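Local coordinates for protein ribonuclease S-3 (Pyrus pyrifolia, PDB 1IQQ) that cleaves RNA as a secreted T2-family ribonuclease of the pistil and is responsible for gametophytic self-incompatibility, by which the flower rejects its own pollen, at residues L60-Q63 against L64-I67; T75-N78 against L79-K83; V106-M109 against Y110-K114. All coordinates share one frame; numbering follows the deposited sequence.

Interaction 1: residues L60-Q63 against L64-I67; sequences LEHQ and LEII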
# COMPACT_ATOMS: atom_id res chain seq x y z
N LEU A 60 -4.59 -12.75 -14.55
CA LEU A 60 -3.78 -12.03 -13.50
C LEU A 60 -4.11 -10.59 -13.64
O LEU A 60 -4.34 -9.89 -12.61
CB LEU A 60 -2.27 -12.24 -13.75
CG LEU A 60 -1.36 -11.40 -12.82
CD1 LEU A 60 -1.59 -11.80 -11.38
CD2 LEU A 60 0.09 -11.77 -13.15
N GLU A 61 -4.11 -10.04 -14.87
CA GLU A 61 -4.42 -8.63 -15.03
C GLU A 61 -5.80 -8.24 -14.56
O GLU A 61 -6.01 -7.13 -14.06
CB GLU A 61 -4.14 -8.18 -16.48
CG GLU A 61 -2.61 -8.14 -16.71
CD GLU A 61 -2.20 -7.94 -18.15
OE1 GLU A 61 -3.09 -8.05 -19.08
OE2 GLU A 61 -0.97 -7.67 -18.33
N HIS A 62 -6.77 -9.16 -14.73
CA HIS A 62 -8.12 -8.87 -14.29
C HIS A 62 -8.17 -8.72 -12.76
O HIS A 62 -8.90 -7.91 -12.22
CB HIS A 62 -8.96 -10.06 -14.72
CG HIS A 62 -10.40 -10.00 -14.32
ND1 HIS A 62 -11.03 -10.49 -13.24
CD2 HIS A 62 -11.36 -9.34 -15.07
CE1 HIS A 62 -12.35 -10.12 -13.33
NE2 HIS A 62 -12.52 -9.43 -14.44
N GLN A 63 -7.39 -9.54 -12.07
CA GLN A 63 -7.36 -9.43 -10.59
C GLN A 63 -6.67 -8.15 -10.21
O GLN A 63 -7.13 -7.47 -9.30
CB GLN A 63 -6.61 -10.59 -9.99
CG GLN A 63 -7.34 -11.97 -10.17
CD GLN A 63 -6.38 -13.09 -9.82
OE1 GLN A 63 -6.21 -13.51 -8.68
NE2 GLN A 63 -5.70 -13.57 -10.84
N LEU A 64 -5.59 -7.80 -10.90
CA LEU A 64 -4.89 -6.55 -10.58
C LEU A 64 -5.76 -5.32 -10.91
O LEU A 64 -5.61 -4.30 -10.27
CB LEU A 64 -3.59 -6.44 -11.37
CG LEU A 64 -2.58 -7.54 -11.00
CD1 LEU A 64 -1.33 -7.43 -11.89
CD2 LEU A 64 -2.08 -7.41 -9.54
N GLU A 65 -6.68 -5.41 -11.90
CA GLU A 65 -7.57 -4.28 -12.17
C GLU A 65 -8.40 -3.93 -10.92
O GLU A 65 -8.78 -2.79 -10.76
CB GLU A 65 -8.54 -4.63 -13.34
CG GLU A 65 -7.90 -4.55 -14.69
CD GLU A 65 -8.81 -5.07 -15.80
OE1 GLU A 65 -8.41 -4.87 -16.97
OE2 GLU A 65 -9.87 -5.69 -15.52
N ILE A 66 -8.68 -4.96 -10.13
CA ILE A 66 -9.47 -4.82 -8.90
C ILE A 66 -8.63 -4.53 -7.67
O ILE A 66 -9.03 -3.68 -6.86
CB ILE A 66 -10.34 -6.09 -8.66
CG1 ILE A 66 -11.34 -6.22 -9.81
CG2 ILE A 66 -11.08 -6.05 -7.26
CD1 ILE A 66 -11.99 -7.63 -9.85
N ILE A 67 -7.46 -5.16 -7.57
CA ILE A 67 -6.67 -5.09 -6.31
C ILE A 67 -5.58 -4.07 -6.44
O ILE A 67 -5.14 -3.50 -5.40
CB ILE A 67 -6.04 -6.50 -6.03
CG1 ILE A 67 -7.16 -7.45 -5.59
CG2 ILE A 67 -4.94 -6.43 -4.92
CD1 ILE A 67 -6.70 -8.90 -5.64
O HOH W 1 -11.26 -6.66 -13.49
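L60 and L64 meet one turn apart on the inner side of helix 58-67. L60 CG lies 4.1 Å from L64 CD1. L64 CG turns back beside its own backbone N (chi1 -64°), which lays it 3.3 Å from L60 O. L60 O also accepts the backbone N-H of L64, N to O 3.0 Å. This side is closely packed: L60 also touches I107, and L64 touches W81 and F103. Both leucines are buried; L60 packs on helix 99-112, and L64 lies between helices 77-89 and 99-112.

Another side is looser and wetter. The side chains of H62 and E65 cross at about a right angle. A water bridges the turn here. It donates to H62 O at 3.0 Å and to E65 OE2 at 2.6 Å. E65 OE2 also has a long, weak ion pair with R74. E61 reaches helix 77-89, touching N78 and W81, and its OE2 forms a salt bridge with R56.

Near the end of the helix, Q63 O accepts I67 N at 2.9 Å and, weakly, I66 N. The leucine side is thus held by apolar packing. The polar side relies on the water that joins H62 O to E65 OE2, and on the ion pairs.

Interaction 2: residues T75-N78 against L79-K83; sequences TKNN and LFWDK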
# COMPACT_ATOMS: atom_id res chain seq x y z
N THR A 75 -6.69 3.02 -18.15
CA THR A 75 -6.13 2.67 -19.45
C THR A 75 -4.60 2.60 -19.43
O THR A 75 -4.01 2.08 -20.39
CB THR A 75 -6.53 3.69 -20.59
OG1 THR A 75 -5.98 4.98 -20.36
CG2 THR A 75 -7.99 3.78 -20.71
N LYS A 76 -3.95 3.11 -18.37
CA LYS A 76 -2.49 3.10 -18.24
C LYS A 76 -2.05 1.96 -17.29
O LYS A 76 -0.87 1.92 -16.91
CB LYS A 76 -1.95 4.44 -17.68
CG LYS A 76 -2.30 5.73 -18.49
CD LYS A 76 -1.55 6.94 -17.79
CE LYS A 76 -1.77 8.32 -18.44
NZ LYS A 76 -1.48 8.33 -19.94
N ASN A 77 -2.96 1.09 -16.91
CA ASN A 77 -2.63 -0.03 -16.02
C ASN A 77 -1.43 -0.87 -16.49
O ASN A 77 -0.57 -1.15 -15.66
CB ASN A 77 -3.79 -1.01 -15.82
CG ASN A 77 -4.89 -0.54 -14.82
OD1 ASN A 77 -4.69 0.42 -14.07
ND2 ASN A 77 -6.03 -1.24 -14.79
N ASN A 78 -1.34 -1.26 -17.77
CA ASN A 78 -0.22 -2.17 -18.11
C ASN A 78 1.16 -1.58 -17.96
O ASN A 78 2.04 -2.22 -17.37
CB ASN A 78 -0.34 -2.76 -19.52
CG ASN A 78 -1.39 -3.84 -19.63
OD1 ASN A 78 -1.71 -4.59 -18.68
ND2 ASN A 78 -1.89 -4.00 -20.87
N LEU A 79 1.35 -0.34 -18.42
CA LEU A 79 2.66 0.28 -18.29
C LEU A 79 2.92 0.56 -16.81
O LEU A 79 4.04 0.47 -16.37
CB LEU A 79 2.73 1.58 -19.12
CG LEU A 79 4.11 2.24 -19.08
CD1 LEU A 79 5.18 1.35 -19.72
CD2 LEU A 79 4.03 3.59 -19.79
N PHE A 80 1.87 0.90 -16.06
CA PHE A 80 1.94 1.16 -14.60
C PHE A 80 2.41 -0.13 -13.86
O PHE A 80 3.34 -0.09 -13.05
CB PHE A 80 0.53 1.59 -14.17
CG PHE A 80 0.25 1.58 -12.68
CD1 PHE A 80 0.63 2.65 -11.85
CD2 PHE A 80 -0.52 0.54 -12.13
CE1 PHE A 80 0.22 2.64 -10.48
CE2 PHE A 80 -0.92 0.53 -10.82
CZ PHE A 80 -0.56 1.58 -9.98
N TRP A 81 1.80 -1.28 -14.16
CA TRP A 81 2.29 -2.50 -13.50
C TRP A 81 3.73 -2.84 -13.96
O TRP A 81 4.56 -3.33 -13.11
CB TRP A 81 1.37 -3.65 -13.82
CG TRP A 81 0.02 -3.51 -13.21
CD1 TRP A 81 -0.28 -2.98 -11.97
CD2 TRP A 81 -1.22 -3.84 -13.82
NE1 TRP A 81 -1.65 -2.95 -11.79
CE2 TRP A 81 -2.25 -3.46 -12.91
CE3 TRP A 81 -1.57 -4.41 -15.07
CZ2 TRP A 81 -3.61 -3.63 -13.20
CZ3 TRP A 81 -2.93 -4.59 -15.36
CH2 TRP A 81 -3.94 -4.19 -14.41
N ASP A 82 4.05 -2.65 -15.25
CA ASP A 82 5.39 -2.96 -15.71
C ASP A 82 6.41 -2.17 -14.84
O ASP A 82 7.48 -2.75 -14.49
CB ASP A 82 5.53 -2.49 -17.16
CG ASP A 82 4.93 -3.45 -18.16
OD1 ASP A 82 4.46 -4.54 -17.83
OD2 ASP A 82 5.00 -3.10 -19.34
N LYS A 83 6.13 -0.91 -14.55
CA LYS A 83 7.09 -0.09 -13.74
C LYS A 83 7.19 -0.57 -12.29
O LYS A 83 8.24 -0.44 -11.68
CB LYS A 83 6.74 1.40 -13.76
CG LYS A 83 6.76 2.05 -15.19
CD LYS A 83 6.39 3.55 -15.05
CE LYS A 83 5.90 4.15 -16.36
NZ LYS A 83 4.38 4.26 -16.43
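N77 packs over W81, one turn on, in a CH-pi contact in the first turns of helix 77-89. N77 CB sits 3.6 Å from the centroid of the six-membered ring of W81, 18° off the ring normal, so it lies over the face. The N77 amide continues over the ring, its plane 32° from that of the indole, with N77 ND2 3.6 Å from W81 CH2.

The W81 side chain can be followed outward. CG lies beside the backbone N (chi1 -67°), and this carries the indole back over the preceding turn. W81 CB is 3.7 Å from N77 O. CG and CD2 pass closer to that carbonyl, with W81 CD2 3.3 Å from N77 O, which stands over one face of the ring. Farther out, CZ2 and CH2 run beneath N77 CB and CG. CE3 and CZ3 form an edge that meets N78 OD1, which is 3.5 Å from W81 CZ3. On the pyrrole side W81 NE1 donates to W68 O, while N77 OD1 accepts the backbone N-H of N70, which fixes the rotation of the amide.

N77 O also accepts W81 N at 2.8 Å, in a nearly straight bond. It therefore takes a strong backbone bond while packing against the same residue's ring. K76 is the N-cap residue, and K76 O accepts F80 N at 3.0 Å. N78 O accepts D82 N and a second bond from R56, which also forms a salt bridge with D82 OD1.

F80 and K83 probably belong to the RNA-binding site, by analogy with relatives. W81 presses on E61 and L64 of helix 58-67 and meets F103 of helix 99-112 edge-to-face, so the indole sits where three helices come together.

Interaction 3: residues V106-M109 against Y110-K114; sequences VIKM and YISKK. With NAG (2-acetamido-2-deoxy-beta-D-glucopyranose), chain B.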
# COMPACT_ATOMS: atom_id res chain seq x y z
N VAL A 106 1.41 -10.39 -4.24
CA VAL A 106 0.55 -9.29 -3.73
C VAL A 106 -0.90 -9.69 -3.57
O VAL A 106 -1.54 -9.35 -2.58
CB VAL A 106 0.66 -8.10 -4.71
CG1 VAL A 106 -0.39 -7.04 -4.42
CG2 VAL A 106 2.07 -7.46 -4.52
N ILE A 107 -1.43 -10.44 -4.54
CA ILE A 107 -2.84 -10.90 -4.47
C ILE A 107 -3.00 -11.86 -3.28
O ILE A 107 -4.01 -11.73 -2.52
CB ILE A 107 -3.19 -11.62 -5.81
CG1 ILE A 107 -3.29 -10.59 -6.97
CG2 ILE A 107 -4.52 -12.46 -5.65
CD1 ILE A 107 -3.19 -11.20 -8.42
N LYS A 108 -1.99 -12.70 -3.08
CA LYS A 108 -2.00 -13.64 -1.94
C LYS A 108 -2.02 -12.87 -0.62
O LYS A 108 -2.74 -13.24 0.34
CB LYS A 108 -0.79 -14.56 -1.97
CG LYS A 108 -1.04 -15.80 -1.13
CD LYS A 108 0.02 -16.79 -1.46
CE LYS A 108 1.27 -16.38 -0.79
NZ LYS A 108 1.26 -17.07 0.52
N MET A 109 -1.25 -11.78 -0.54
CA MET A 109 -1.27 -11.00 0.71
C MET A 109 -2.62 -10.33 0.91
O MET A 109 -3.21 -10.39 2.01
CB MET A 109 -0.17 -9.92 0.65
CG MET A 109 1.23 -10.53 0.69
SD MET A 109 2.44 -9.24 0.26
CE MET A 109 3.86 -10.18 0.68
N TYR A 110 -3.11 -9.65 -0.12
CA TYR A 110 -4.33 -8.90 0.00
C TYR A 110 -5.58 -9.75 0.24
O TYR A 110 -6.45 -9.39 1.05
CB TYR A 110 -4.51 -8.05 -1.29
CG TYR A 110 -5.58 -7.01 -1.24
CD1 TYR A 110 -5.30 -5.71 -0.81
CD2 TYR A 110 -6.84 -7.27 -1.68
CE1 TYR A 110 -6.23 -4.71 -0.82
CE2 TYR A 110 -7.84 -6.27 -1.70
CZ TYR A 110 -7.50 -4.98 -1.27
OH TYR A 110 -8.47 -4.00 -1.36
N ILE A 111 -5.70 -10.86 -0.51
CA ILE A 111 -6.90 -11.69 -0.44
C ILE A 111 -6.68 -12.87 0.52
O ILE A 111 -7.20 -12.87 1.66
CB ILE A 111 -7.23 -12.24 -1.88
CG1 ILE A 111 -7.58 -11.10 -2.83
CG2 ILE A 111 -8.40 -13.29 -1.79
CD1 ILE A 111 -8.75 -10.21 -2.34
N SER A 112 -5.86 -13.84 0.17
CA SER A 112 -5.70 -15.03 1.00
C SER A 112 -5.32 -14.77 2.44
O SER A 112 -5.90 -15.38 3.39
CB SER A 112 -4.67 -15.95 0.35
OG SER A 112 -4.41 -17.07 1.18
N LYS A 113 -4.37 -13.86 2.63
CA LYS A 113 -3.89 -13.55 3.97
C LYS A 113 -4.68 -12.45 4.63
O LYS A 113 -4.27 -11.96 5.68
CB LYS A 113 -2.41 -13.21 3.93
CG LYS A 113 -1.57 -14.38 3.34
CD LYS A 113 -0.18 -14.21 3.81
CE LYS A 113 0.71 -15.33 3.35
NZ LYS A 113 2.12 -15.07 3.78
N LYS A 114 -5.77 -12.02 4.00
CA LYS A 114 -6.64 -10.99 4.59
C LYS A 114 -6.02 -9.65 4.94
O LYS A 114 -6.41 -9.00 5.93
CB LYS A 114 -7.31 -11.59 5.84
CG LYS A 114 -7.94 -12.99 5.54
CD LYS A 114 -8.98 -12.93 4.41
CE LYS A 114 -9.89 -14.21 4.35
NZ LYS A 114 -9.13 -15.36 3.75
C1 NAG B . -11.61 -5.13 0.73
C2 NAG B . -12.47 -5.90 -0.32
C3 NAG B . -13.79 -5.12 -0.48
C4 NAG B . -14.53 -4.97 0.85
C5 NAG B . -13.57 -4.32 1.85
C6 NAG B . -14.08 -4.21 3.25
C7 NAG B . -11.64 -7.11 -2.27
C8 NAG B . -11.12 -7.04 -3.67
N2 NAG B . -11.80 -5.94 -1.61
O3 NAG B . -14.60 -5.86 -1.42
O4 NAG B . -15.64 -4.06 0.67
O5 NAG B . -12.37 -5.13 1.93
O6 NAG B . -14.49 -5.48 3.79
O7 NAG B . -11.88 -8.22 -1.75
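The C-terminal end of helix 99-112, in the T2 ribonuclease fold, widens into a pi-type turn beside an N-linked glycan. The regular helix gives Y110 N to V106 O and I111 N to I107 O, the latter at 2.8 Å. The next bond skips a residue: K113 N reaches K108 O at 2.9 Å. K114 N then bonds to I111 O as the chain leaves the helix.

Y110 is buried on the inner side. Its CG lies opposite the backbone N (chi1 -169°), which directs the ring toward strand 30-38, where OH is hydrogen-bonded to F30 O. V106 faces the same strand. I107 CG2 lies 4.4 Å from I111 CG1 on the side facing helix 58-67.

The sugar meets this surface mainly through its acetamido group. Its methyl carbon C8 lies at the edge of the Y110 ring, 3.9 Å from Y110 CE2, and I111 CD1 is 3.8 Å from NAG O7. These are loose packing contacts.

The outer side carries lysines. K108 bends at chi3 and chi4, bringing its amine across the extended K113 chain at a slant. The two like charges come close, with K108 NZ 3.9 Å from K113 NZ and only 3.4 Å from K113 CE.

Overall arrangement
Helix 58-67 lies between the other two contacts and touches both. The centre of interaction 1 is about 12 Å from the centre of each of the others. Toward interaction 2, L64 CB lies 3.4 Å from W81 CZ2. Toward interaction 3, L60 CD1 lies 3.4 Å from I107 CD1, and I67 packs on Y110 and I111. Interactions 2 and 3 do not touch; their nearest atoms are about 9 Å apart. The active-site residue E84 follows interaction 2 on the same helix. The side chain of F80 is about 4 Å from that of E84. The side chains of L64 and V106 are each about 8 Å from that of E84. The glycan lies by interaction 3 and I66, about 13 Å from the W81 side chain.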